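Local coordinates for protein 336aa long hypothetical dTDP-glucose 4,6-dehydratase (Pyrococcus horikoshii, PDB 2HUN) that binds NAD in a Rossmann-type domain and probably acts as a dTDP-glucose 4,6-dehydratase, at residues L7-R21 with I33-L47. Sequence-based numbering, arbitrary orientation.
With NAD (nicotinamide-adenine-dinucleotide), chain C.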
ATOM      1  N   LEU A   7      -3.498   7.873 -22.826  1.00 26.34           N
ATOM      2  CA  LEU A   7      -4.595   7.035 -22.381  1.00 25.14           C
ATOM      3  C   LEU A   7      -4.951   7.654 -21.036  1.00 25.38           C
ATOM      4  O   LEU A   7      -4.116   7.684 -20.133  1.00 25.53           O
ATOM      5  CB  LEU A   7      -4.152   5.589 -22.153  1.00 24.56           C
ATOM      6  CG  LEU A   7      -5.250   4.737 -21.506  1.00 26.36           C
ATOM      7  CD1 LEU A   7      -6.405   4.550 -22.499  1.00 26.57           C
ATOM      8  CD2 LEU A   7      -4.685   3.388 -21.077  1.00 26.66           C
ATOM      9  N   VAL A   8      -6.161   8.183 -20.912  1.00 25.36           N
ATOM     10  CA  VAL A   8      -6.601   8.781 -19.658  1.00 25.50           C
ATOM     11  C   VAL A   8      -7.678   7.897 -19.041  1.00 26.40           C
ATOM     12  O   VAL A   8      -8.760   7.755 -19.614  1.00 26.15           O
ATOM     13  CB  VAL A   8      -7.197  10.197 -19.872  1.00 25.99           C
ATOM     14  CG1 VAL A   8      -7.749  10.732 -18.553  1.00 22.14           C
ATOM     15  CG2 VAL A   8      -6.129  11.151 -20.432  1.00 22.22           C
ATOM     16  N   THR A   9      -7.386   7.287 -17.890  1.00 25.79           N
ATOM     17  CA  THR A   9      -8.378   6.435 -17.230  1.00 24.96           C
ATOM     18  C   THR A   9      -9.237   7.315 -16.326  1.00 24.59           C
ATOM     19  O   THR A   9      -8.760   8.308 -15.767  1.00 24.44           O
ATOM     20  CB  THR A   9      -7.727   5.307 -16.368  1.00 24.97           C
ATOM     21  OG1 THR A   9      -7.150   5.872 -15.184  1.00 21.64           O
ATOM     22  CG2 THR A   9      -6.643   4.569 -17.165  1.00 24.76           C
ATOM     23  N   GLY A  10     -10.505   6.947 -16.192  1.00 24.54           N
ATOM     24  CA  GLY A  10     -11.419   7.719 -15.370  1.00 24.52           C
ATOM     25  C   GLY A  10     -11.636   9.106 -15.942  1.00 24.46           C
ATOM     26  O   GLY A  10     -11.931  10.053 -15.213  1.00 26.47           O
ATOM     27  N   GLY A  11     -11.501   9.223 -17.259  1.00 24.22           N
ATOM     28  CA  GLY A  11     -11.661  10.506 -17.916  1.00 24.33           C
ATOM     29  C   GLY A  11     -13.053  11.112 -17.907  1.00 25.90           C
ATOM     30  O   GLY A  11     -13.197  12.313 -18.132  1.00 26.77           O
ATOM     31  N   MET A  12     -14.078  10.303 -17.653  1.00 27.12           N
ATOM     32  CA  MET A  12     -15.446  10.814 -17.631  1.00 27.80           C
ATOM     33  C   MET A  12     -15.810  11.379 -16.260  1.00 28.49           C
ATOM     34  O   MET A  12     -16.964  11.751 -16.018  1.00 28.76           O
ATOM     35  CB  MET A  12     -16.439   9.710 -18.009  1.00 27.81           C
ATOM     36  CG  MET A  12     -17.641  10.231 -18.786  1.00 30.21           C
ATOM     37  SD  MET A  12     -17.147  10.879 -20.408  1.00 31.01           S
ATOM     38  CE  MET A  12     -17.329   9.357 -21.405  1.00 29.09           C
ATOM     39  N   GLY A  13     -14.823  11.438 -15.369  1.00 25.86           N
ATOM     40  CA  GLY A  13     -15.054  11.962 -14.034  1.00 24.88           C
ATOM     41  C   GLY A  13     -14.703  13.435 -13.899  1.00 22.94           C
ATOM     42  O   GLY A  13     -14.356  14.099 -14.879  1.00 23.04           O
ATOM     43  N   PHE A  14     -14.778  13.940 -12.675  1.00 24.10           N
ATOM     44  CA  PHE A  14     -14.500  15.348 -12.380  1.00 23.62           C
ATOM     45  C   PHE A  14     -13.139  15.844 -12.864  1.00 24.01           C
ATOM     46  O   PHE A  14     -13.052  16.677 -13.772  1.00 25.23           O
ATOM     47  CB  PHE A  14     -14.654  15.570 -10.867  1.00 24.44           C
ATOM     48  CG  PHE A  14     -14.151  16.906 -10.367  1.00 23.96           C
ATOM     49  CD1 PHE A  14     -14.301  18.062 -11.118  1.00 24.43           C
ATOM     50  CD2 PHE A  14     -13.576  17.007  -9.104  1.00 25.45           C
ATOM     51  CE1 PHE A  14     -13.887  19.307 -10.619  1.00 26.02           C
ATOM     52  CE2 PHE A  14     -13.161  18.247  -8.597  1.00 26.56           C
ATOM     53  CZ  PHE A  14     -13.319  19.397  -9.360  1.00 25.13           C
ATOM     54  N   ILE A  15     -12.072  15.334 -12.266  1.00 23.91           N
ATOM     55  CA  ILE A  15     -10.726  15.762 -12.633  1.00 23.55           C
ATOM     56  C   ILE A  15     -10.311  15.250 -14.008  1.00 21.56           C
ATOM     57  O   ILE A  15      -9.647  15.961 -14.763  1.00 21.44           O
ATOM     58  CB  ILE A  15      -9.697  15.301 -11.574  1.00 24.37           C
ATOM     59  CG1 ILE A  15     -10.095  15.860 -10.204  1.00 27.19           C
ATOM     60  CG2 ILE A  15      -8.295  15.779 -11.953  1.00 24.99           C
ATOM     61  CD1 ILE A  15      -9.246  15.353  -9.048  1.00 26.95           C
ATOM     62  N   GLY A  16     -10.707  14.021 -14.334  1.00 22.96           N
ATOM     63  CA  GLY A  16     -10.362  13.455 -15.627  1.00 22.25           C
ATOM     64  C   GLY A  16     -10.867  14.311 -16.778  1.00 24.10           C
ATOM     65  O   GLY A  16     -10.124  14.597 -17.718  1.00 24.62           O
ATOM     66  N   SER A  17     -12.132  14.724 -16.707  1.00 23.01           N
ATOM     67  CA  SER A  17     -12.724  15.558 -17.751  1.00 24.87           C
ATOM     68  C   SER A  17     -12.002  16.887 -17.862  1.00 23.65           C
ATOM     69  O   SER A  17     -11.707  17.347 -18.961  1.00 23.90           O
ATOM     70  CB  SER A  17     -14.206  15.809 -17.466  1.00 25.74           C
ATOM     71  OG  SER A  17     -14.954  14.632 -17.696  1.00 30.74           O
ATOM     72  N   ASN A  18     -11.735  17.519 -16.725  1.00 23.94           N
ATOM     73  CA  ASN A  18     -11.018  18.785 -16.743  1.00 23.95           C
ATOM     74  C   ASN A  18      -9.640  18.598 -17.394  1.00 25.12           C
ATOM     75  O   ASN A  18      -9.190  19.446 -18.161  1.00 27.13           O
ATOM     76  CB  ASN A  18     -10.855  19.313 -15.314  1.00 23.92           C
ATOM     77  CG  ASN A  18     -12.047  20.135 -14.859  1.00 23.29           C
ATOM     78  OD1 ASN A  18     -12.240  21.259 -15.310  1.00 23.84           O
ATOM     79  ND2 ASN A  18     -12.851  19.575 -13.969  1.00 24.92           N
ATOM     80  N   PHE A  19      -8.981  17.484 -17.083  1.00 24.62           N
ATOM     81  CA  PHE A  19      -7.662  17.196 -17.639  1.00 25.47           C
ATOM     82  C   PHE A  19      -7.740  17.068 -19.159  1.00 25.50           C
ATOM     83  O   PHE A  19      -6.997  17.727 -19.888  1.00 24.00           O
ATOM     84  CB  PHE A  19      -7.104  15.895 -17.050  1.00 24.42           C
ATOM     85  CG  PHE A  19      -5.717  15.551 -17.536  1.00 25.83           C
ATOM     86  CD1 PHE A  19      -4.604  16.258 -17.080  1.00 24.15           C
ATOM     87  CD2 PHE A  19      -5.528  14.538 -18.469  1.00 26.11           C
ATOM     88  CE1 PHE A  19      -3.329  15.959 -17.545  1.00 23.99           C
ATOM     89  CE2 PHE A  19      -4.255  14.229 -18.943  1.00 25.36           C
ATOM     90  CZ  PHE A  19      -3.152  14.943 -18.479  1.00 25.14           C
ATOM     91  N   ILE A  20      -8.646  16.214 -19.630  1.00 25.40           N
ATOM     92  CA  ILE A  20      -8.817  15.996 -21.060  1.00 26.52           C
ATOM     93  C   ILE A  20      -9.107  17.283 -21.843  1.00 26.95           C
ATOM     94  O   ILE A  20      -8.490  17.530 -22.873  1.00 29.28           O
ATOM     95  CB  ILE A  20      -9.935  14.963 -21.329  1.00 26.24           C
ATOM     96  CG1 ILE A  20      -9.486  13.594 -20.805  1.00 21.99           C
ATOM     97  CG2 ILE A  20     -10.266  14.921 -22.824  1.00 23.27           C
ATOM     98  CD1 ILE A  20     -10.519  12.476 -20.932  1.00 22.83           C
ATOM     99  N   ARG A  21     -10.035  18.104 -21.359  1.00 27.70           N
ATOM    100  CA  ARG A  21     -10.357  19.353 -22.050  1.00 29.58           C
ATOM    101  C   ARG A  21      -9.110  20.244 -22.113  1.00 30.87           C
ATOM    102  O   ARG A  21      -8.776  20.811 -23.160  1.00 29.38           O
ATOM    103  CB  ARG A  21     -11.488  20.091 -21.320  1.00 31.39           C
ATOM    104  CG  ARG A  21     -12.065  21.277 -22.098  1.00 36.46           C
ATOM    105  CD  ARG A  21     -13.326  21.819 -21.425  1.00 39.02           C
ATOM    106  NE  ARG A  21     -14.361  20.796 -21.266  1.00 38.82           N
ATOM    107  CZ  ARG A  21     -15.256  20.474 -22.202  1.00 41.99           C
ATOM    108  NH1 ARG A  21     -15.255  21.094 -23.376  1.00 41.87           N
ATOM    109  NH2 ARG A  21     -16.158  19.527 -21.963  1.00 41.06           N
ATOM    110  N   ILE A  33      -7.376   8.939 -25.521  1.00 26.40           N
ATOM    111  CA  ILE A  33      -8.264   7.798 -25.503  1.00 26.34           C
ATOM    112  C   ILE A  33      -8.691   7.761 -24.050  1.00 27.05           C
ATOM    113  O   ILE A  33      -7.853   7.609 -23.162  1.00 26.85           O
ATOM    114  CB  ILE A  33      -7.559   6.478 -25.819  1.00 25.91           C
ATOM    115  CG1 ILE A  33      -7.087   6.462 -27.271  1.00 24.91           C
ATOM    116  CG2 ILE A  33      -8.511   5.325 -25.543  1.00 25.39           C
ATOM    117  CD1 ILE A  33      -6.265   5.236 -27.622  1.00 27.28           C
ATOM    118  N   ASN A  34      -9.984   7.921 -23.812  1.00 27.45           N
ATOM    119  CA  ASN A  34     -10.529   7.919 -22.467  1.00 28.88           C
ATOM    120  C   ASN A  34     -11.215   6.600 -22.155  1.00 29.52           C
ATOM    121  O   ASN A  34     -12.196   6.235 -22.798  1.00 30.59           O
ATOM    122  CB  ASN A  34     -11.512   9.100 -22.316  1.00 28.59           C
ATOM    123  CG  ASN A  34     -12.371   9.004 -21.068  1.00 29.09           C
ATOM    124  OD1 ASN A  34     -12.025   8.320 -20.113  1.00 27.93           O
ATOM    125  ND2 ASN A  34     -13.495   9.719 -21.068  1.00 27.28           N
ATOM    126  N   ILE A  35     -10.684   5.870 -21.180  1.00 29.54           N
ATOM    127  CA  ILE A  35     -11.290   4.611 -20.789  1.00 28.75           C
ATOM    128  C   ILE A  35     -11.958   4.870 -19.449  1.00 28.77           C
ATOM    129  O   ILE A  35     -11.318   5.289 -18.487  1.00 27.72           O
ATOM    130  CB  ILE A  35     -10.246   3.464 -20.683  1.00 29.66           C
ATOM    131  CG1 ILE A  35     -10.939   2.180 -20.228  1.00 28.22           C
ATOM    132  CG2 ILE A  35      -9.117   3.851 -19.735  1.00 29.09           C
ATOM    133  CD1 ILE A  35     -10.045   0.955 -20.238  1.00 27.64           C
ATOM    134  N   ASP A  36     -13.267   4.664 -19.415  1.00 26.99           N
ATOM    135  CA  ASP A  36     -14.044   4.893 -18.218  1.00 25.68           C
ATOM    136  C   ASP A  36     -15.142   3.865 -18.245  1.00 26.73           C
ATOM    137  O   ASP A  36     -15.730   3.565 -19.274  1.00 26.25           O
ATOM    138  CB  ASP A  36     -14.638   6.302 -18.219  1.00 24.05           C
ATOM    139  CG  ASP A  36     -15.044   6.773 -16.827  1.00 24.48           C
ATOM    140  OD1 ASP A  36     -15.990   6.211 -16.246  1.00 21.48           O
ATOM    141  OD2 ASP A  36     -14.402   7.716 -16.313  1.00 24.33           O
ATOM    142  N   LYS A  37     -15.407   3.347 -17.070  1.00 26.96           N
ATOM    143  CA  LYS A  37     -16.371   2.314 -16.862  1.00 26.85           C
ATOM    144  C   LYS A  37     -17.808   2.860 -16.723  1.00 27.34           C
ATOM    145  O   LYS A  37     -18.792   2.112 -16.773  1.00 27.36           O
ATOM    146  CB  LYS A  37     -15.879   1.572 -15.623  1.00 27.86           C
ATOM    147  CG  LYS A  37     -16.065   2.276 -14.271  1.00 25.93           C
ATOM    148  CD  LYS A  37     -15.749   1.320 -13.086  1.00 25.78           C
ATOM    149  CE  LYS A  37     -16.351   1.823 -11.766  1.00 25.72           C
ATOM    150  NZ  LYS A  37     -16.024   0.971 -10.581  1.00 24.66           N
ATOM    151  N   LEU A  38     -17.898   4.180 -16.577  1.00 26.25           N
ATOM    152  CA  LEU A  38     -19.164   4.893 -16.414  1.00 28.10           C
ATOM    153  C   LEU A  38     -19.886   4.465 -15.147  1.00 29.76           C
ATOM    154  O   LEU A  38     -21.063   4.101 -15.175  1.00 30.71           O
ATOM    155  CB  LEU A  38     -20.074   4.692 -17.632  1.00 27.32           C
ATOM    156  CG  LEU A  38     -19.558   5.227 -18.977  1.00 28.37           C
ATOM    157  CD1 LEU A  38     -20.676   5.148 -20.019  1.00 27.40           C
ATOM    158  CD2 LEU A  38     -19.080   6.677 -18.821  1.00 27.95           C
ATOM    159  N   GLY A  39     -19.164   4.499 -14.032  1.00 29.30           N
ATOM    160  CA  GLY A  39     -19.754   4.133 -12.761  1.00 30.97           C
ATOM    161  C   GLY A  39     -19.923   5.363 -11.883  1.00 31.03           C
ATOM    162  O   GLY A  39     -20.099   6.470 -12.383  1.00 31.46           O
ATOM    163  N   TYR A  40     -19.866   5.164 -10.573  1.00 32.36           N
ATOM    164  CA  TYR A  40     -20.011   6.260  -9.621  1.00 33.27           C
ATOM    165  C   TYR A  40     -19.112   7.453  -9.965  1.00 32.91           C
ATOM    166  O   TYR A  40     -17.895   7.308 -10.122  1.00 31.69           O
ATOM    167  CB  TYR A  40     -19.678   5.768  -8.206  1.00 34.93           C
ATOM    168  CG  TYR A  40     -19.697   6.871  -7.171  1.00 38.14           C
ATOM    169  CD1 TYR A  40     -20.899   7.353  -6.659  1.00 39.41           C
ATOM    170  CD2 TYR A  40     -18.513   7.480  -6.756  1.00 39.59           C
ATOM    171  CE1 TYR A  40     -20.922   8.420  -5.761  1.00 41.99           C
ATOM    172  CE2 TYR A  40     -18.522   8.543  -5.864  1.00 41.16           C
ATOM    173  CZ  TYR A  40     -19.725   9.009  -5.370  1.00 42.21           C
ATOM    174  OH  TYR A  40     -19.729  10.065  -4.487  1.00 45.44           O
ATOM    175  N   GLY A  41     -19.722   8.630 -10.081  1.00 31.60           N
ATOM    176  CA  GLY A  41     -18.970   9.835 -10.379  1.00 28.29           C
ATOM    177  C   GLY A  41     -18.854  10.208 -11.845  1.00 27.79           C
ATOM    178  O   GLY A  41     -18.567  11.358 -12.167  1.00 25.92           O
ATOM    179  N   SER A  42     -19.075   9.250 -12.738  1.00 26.44           N
ATOM    180  CA  SER A  42     -18.967   9.521 -14.166  1.00 27.18           C
ATOM    181  C   SER A  42     -20.140  10.344 -14.688  1.00 28.48           C
ATOM    182  O   SER A  42     -21.254  10.264 -14.177  1.00 28.78           O
ATOM    183  CB  SER A  42     -18.882   8.209 -14.956  1.00 28.51           C
ATOM    184  OG  SER A  42     -20.088   7.469 -14.866  1.00 27.45           O
ATOM    185  N   ASN A  43     -19.877  11.137 -15.717  1.00 29.84           N
ATOM    186  CA  ASN A  43     -20.909  11.962 -16.320  1.00 29.75           C
ATOM    187  C   ASN A  43     -20.532  12.276 -17.765  1.00 29.97           C
ATOM    188  O   ASN A  43     -19.725  13.171 -18.024  1.00 28.75           O
ATOM    189  CB  ASN A  43     -21.086  13.263 -15.528  1.00 31.62           C
ATOM    190  CG  ASN A  43     -22.346  14.014 -15.920  1.00 34.91           C
ATOM    191  OD1 ASN A  43     -23.033  13.653 -16.879  1.00 35.47           O
ATOM    192  ND2 ASN A  43     -22.657  15.067 -15.175  1.00 35.53           N
ATOM    193  N   PRO A  44     -21.106  11.529 -18.724  1.00 29.75           N
ATOM    194  CA  PRO A  44     -20.850  11.708 -20.159  1.00 30.16           C
ATOM    195  C   PRO A  44     -21.016  13.160 -20.603  1.00 30.60           C
ATOM    196  O   PRO A  44     -20.392  13.600 -21.569  1.00 29.92           O
ATOM    197  CB  PRO A  44     -21.887  10.796 -20.809  1.00 30.23           C
ATOM    198  CG  PRO A  44     -22.023   9.691 -19.812  1.00 31.03           C
ATOM    199  CD  PRO A  44     -22.072  10.439 -18.500  1.00 30.38           C
ATOM    200  N   ALA A  45     -21.864  13.896 -19.892  1.00 30.53           N
ATOM    201  CA  ALA A  45     -22.118  15.293 -20.219  1.00 32.10           C
ATOM    202  C   ALA A  45     -20.857  16.137 -20.061  1.00 32.84           C
ATOM    203  O   ALA A  45     -20.714  17.180 -20.698  1.00 31.82           O
ATOM    204  CB  ALA A  45     -23.240  15.843 -19.333  1.00 32.46           C
ATOM    205  N   ASN A  46     -19.942  15.677 -19.212  1.00 32.68           N
ATOM    206  CA  ASN A  46     -18.689  16.382 -18.973  1.00 31.90           C
ATOM    207  C   ASN A  46     -17.906  16.607 -20.261  1.00 32.32           C
ATOM    208  O   ASN A  46     -17.269  17.643 -20.427  1.00 32.21           O
ATOM    209  CB  ASN A  46     -17.796  15.586 -18.017  1.00 31.35           C
ATOM    210  CG  ASN A  46     -18.347  15.516 -16.617  1.00 30.27           C
ATOM    211  OD1 ASN A  46     -19.421  16.035 -16.332  1.00 30.99           O
ATOM    212  ND2 ASN A  46     -17.605  14.862 -15.726  1.00 30.55           N
ATOM    213  N   LEU A  47     -17.958  15.638 -21.170  1.00 33.09           N
ATOM    214  CA  LEU A  47     -17.202  15.730 -22.415  1.00 34.76           C
ATOM    215  C   LEU A  47     -18.021  15.614 -23.701  1.00 38.05           C
ATOM    216  O   LEU A  47     -17.459  15.326 -24.761  1.00 37.24           O
ATOM    217  CB  LEU A  47     -16.120  14.640 -22.434  1.00 32.52           C
ATOM    218  CG  LEU A  47     -15.061  14.675 -21.326  1.00 32.11           C
ATOM    219  CD1 LEU A  47     -14.207  13.421 -21.378  1.00 30.11           C
ATOM    220  CD2 LEU A  47     -14.206  15.917 -21.491  1.00 29.52           C
TER
HETATM  221  PA  NAD C 801     -14.802  10.825  -9.821  1.00 29.81           P
HETATM  222  O1A NAD C 801     -15.506   9.943  -8.877  1.00 30.66           O
HETATM  223  O2A NAD C 801     -15.448  12.093 -10.263  1.00 28.28           O
HETATM  224  O5B NAD C 801     -14.505   9.963 -11.141  1.00 29.61           O
HETATM  225  C5B NAD C 801     -13.821   8.701 -11.126  1.00 25.98           C
HETATM  226  C4B NAD C 801     -13.903   8.218 -12.580  1.00 25.67           C
HETATM  227  O4B NAD C 801     -13.202   6.968 -12.732  1.00 26.08           O
HETATM  228  C3B NAD C 801     -15.377   7.961 -13.005  1.00 23.84           C
HETATM  229  O3B NAD C 801     -15.629   8.530 -14.301  1.00 25.94           O
HETATM  230  C2B NAD C 801     -15.499   6.429 -12.926  1.00 26.35           C
HETATM  231  O2B NAD C 801     -16.490   5.826 -13.760  1.00 24.19           O
HETATM  232  C1B NAD C 801     -14.077   5.979 -13.264  1.00 26.08           C
HETATM  233  N9A NAD C 801     -13.708   4.663 -12.697  1.00 26.35           N
HETATM  234  C8A NAD C 801     -13.776   4.254 -11.417  1.00 29.07           C
HETATM  235  N7A NAD C 801     -13.347   2.996 -11.332  1.00 27.53           N
HETATM  236  C5A NAD C 801     -13.000   2.586 -12.549  1.00 25.53           C
HETATM  237  C6A NAD C 801     -12.488   1.375 -13.092  1.00 26.02           C
HETATM  238  N6A NAD C 801     -12.239   0.297 -12.361  1.00 25.53           N
HETATM  239  N1A NAD C 801     -12.246   1.346 -14.486  1.00 25.38           N
HETATM  240  C2A NAD C 801     -12.509   2.472 -15.280  1.00 25.20           C
HETATM  241  N3A NAD C 801     -12.994   3.611 -14.767  1.00 26.48           N
HETATM  242  C4A NAD C 801     -13.229   3.657 -13.430  1.00 25.68           C
HETATM  243  O3  NAD C 801     -13.511  11.286  -9.018  1.00 28.75           O
HETATM  244  PN  NAD C 801     -12.290  12.261  -9.272  1.00 27.11           P
HETATM  245  O1N NAD C 801     -12.426  13.226  -8.143  1.00 26.85           O
HETATM  246  O2N NAD C 801     -12.331  12.870 -10.618  1.00 24.88           O
HETATM  247  O5D NAD C 801     -10.978  11.374  -8.944  1.00 28.72           O
HETATM  248  C5D NAD C 801      -9.903  11.161  -9.863  1.00 26.52           C
HETATM  249  C4D NAD C 801      -8.665  10.660  -9.076  1.00 27.11           C
HETATM  250  O4D NAD C 801      -8.106  11.717  -8.278  1.00 24.92           O
HETATM  251  C3D NAD C 801      -8.992   9.485  -8.146  1.00 26.37           C
HETATM  252  O3D NAD C 801      -7.933   8.499  -8.265  1.00 26.82           O
HETATM  253  C2D NAD C 801      -9.023  10.140  -6.736  1.00 25.82           C
HETATM  254  O2D NAD C 801      -8.641   9.184  -5.743  1.00 27.39           O
HETATM  255  C1D NAD C 801      -8.033  11.281  -6.907  1.00 26.83           C
HETATM  256  N1N NAD C 801      -8.260  12.444  -6.024  1.00 27.36           N
HETATM  257  C2N NAD C 801      -9.409  13.294  -6.151  1.00 27.12           C
HETATM  258  C3N NAD C 801      -9.543  14.389  -5.278  1.00 28.60           C
HETATM  259  C7N NAD C 801     -10.748  15.353  -5.364  1.00 28.92           C
HETATM  260  O7N NAD C 801     -10.726  16.393  -4.695  1.00 28.14           O
HETATM  261  N7N NAD C 801     -11.768  15.057  -6.160  1.00 24.58           N
HETATM  262  C4N NAD C 801      -8.556  14.640  -4.291  1.00 27.77           C
HETATM  263  C5N NAD C 801      -7.434  13.791  -4.181  1.00 28.23           C
HETATM  264  C6N NAD C 801      -7.273  12.693  -5.041  1.00 27.58           C
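Asp-36 meets the glycine-rich turn because its CG stands opposite its own backbone N (chi1 -160°), which carries the carboxylate toward Met-12. Met-12 is bent at chi2 and chi3, and this brings its SD against Pro-44 CA, with CE near Leu-38 CD2. Asp-36 OD2 accepts a hydrogen bond from Met-12 N at 2.9 Å, approached from above the carboxylate plane. O3B of NAD donates to the same oxygen, a very short bond, while Asp-36 OD1 accepts from O2B at 2.6 Å. The amide of Leu-38 also reaches OD1, on its anti lone pair, closing an Asx turn. Gly-39 N donates to O2B as well.

Met-12 CG packs on Leu-38 CD2 at 3.8 Å, and its SD lies 4.0 Å from Leu-47 CD1. Met-12 O accepts from Asn-43 N at 3.0 Å. The side chains of Ile-20, on the helix, and Leu-47 cross at about a right angle, CD1 to CD1. Arg-21 NH2 donates to Asn-46 O at 2.7 Å, in the guanidinium plane and in the carbonyl plane; NH1 makes a salt bridge with Asp-49.

Leading into the turn, strands 7-9 and 33-36 run parallel. Val-8 N bonds to Ile-33 O, Ile-35 N to Val-8 O, and Gly-10 N to Ile-35 O. This is the first beta-alpha-beta unit of the Rossmann fold. Thr-9, Gly-10, Gly-13 and Gly-16 fit the TGxxGxxG motif of extended short-chain dehydrogenases. Phe-14 N and Ile-15 N, at the helix start, bind the two phosphates. The O2B to OD1 bond is consistent with selection of NAD, since a 2'-phosphate would probably be repelled by the aspartate's charge.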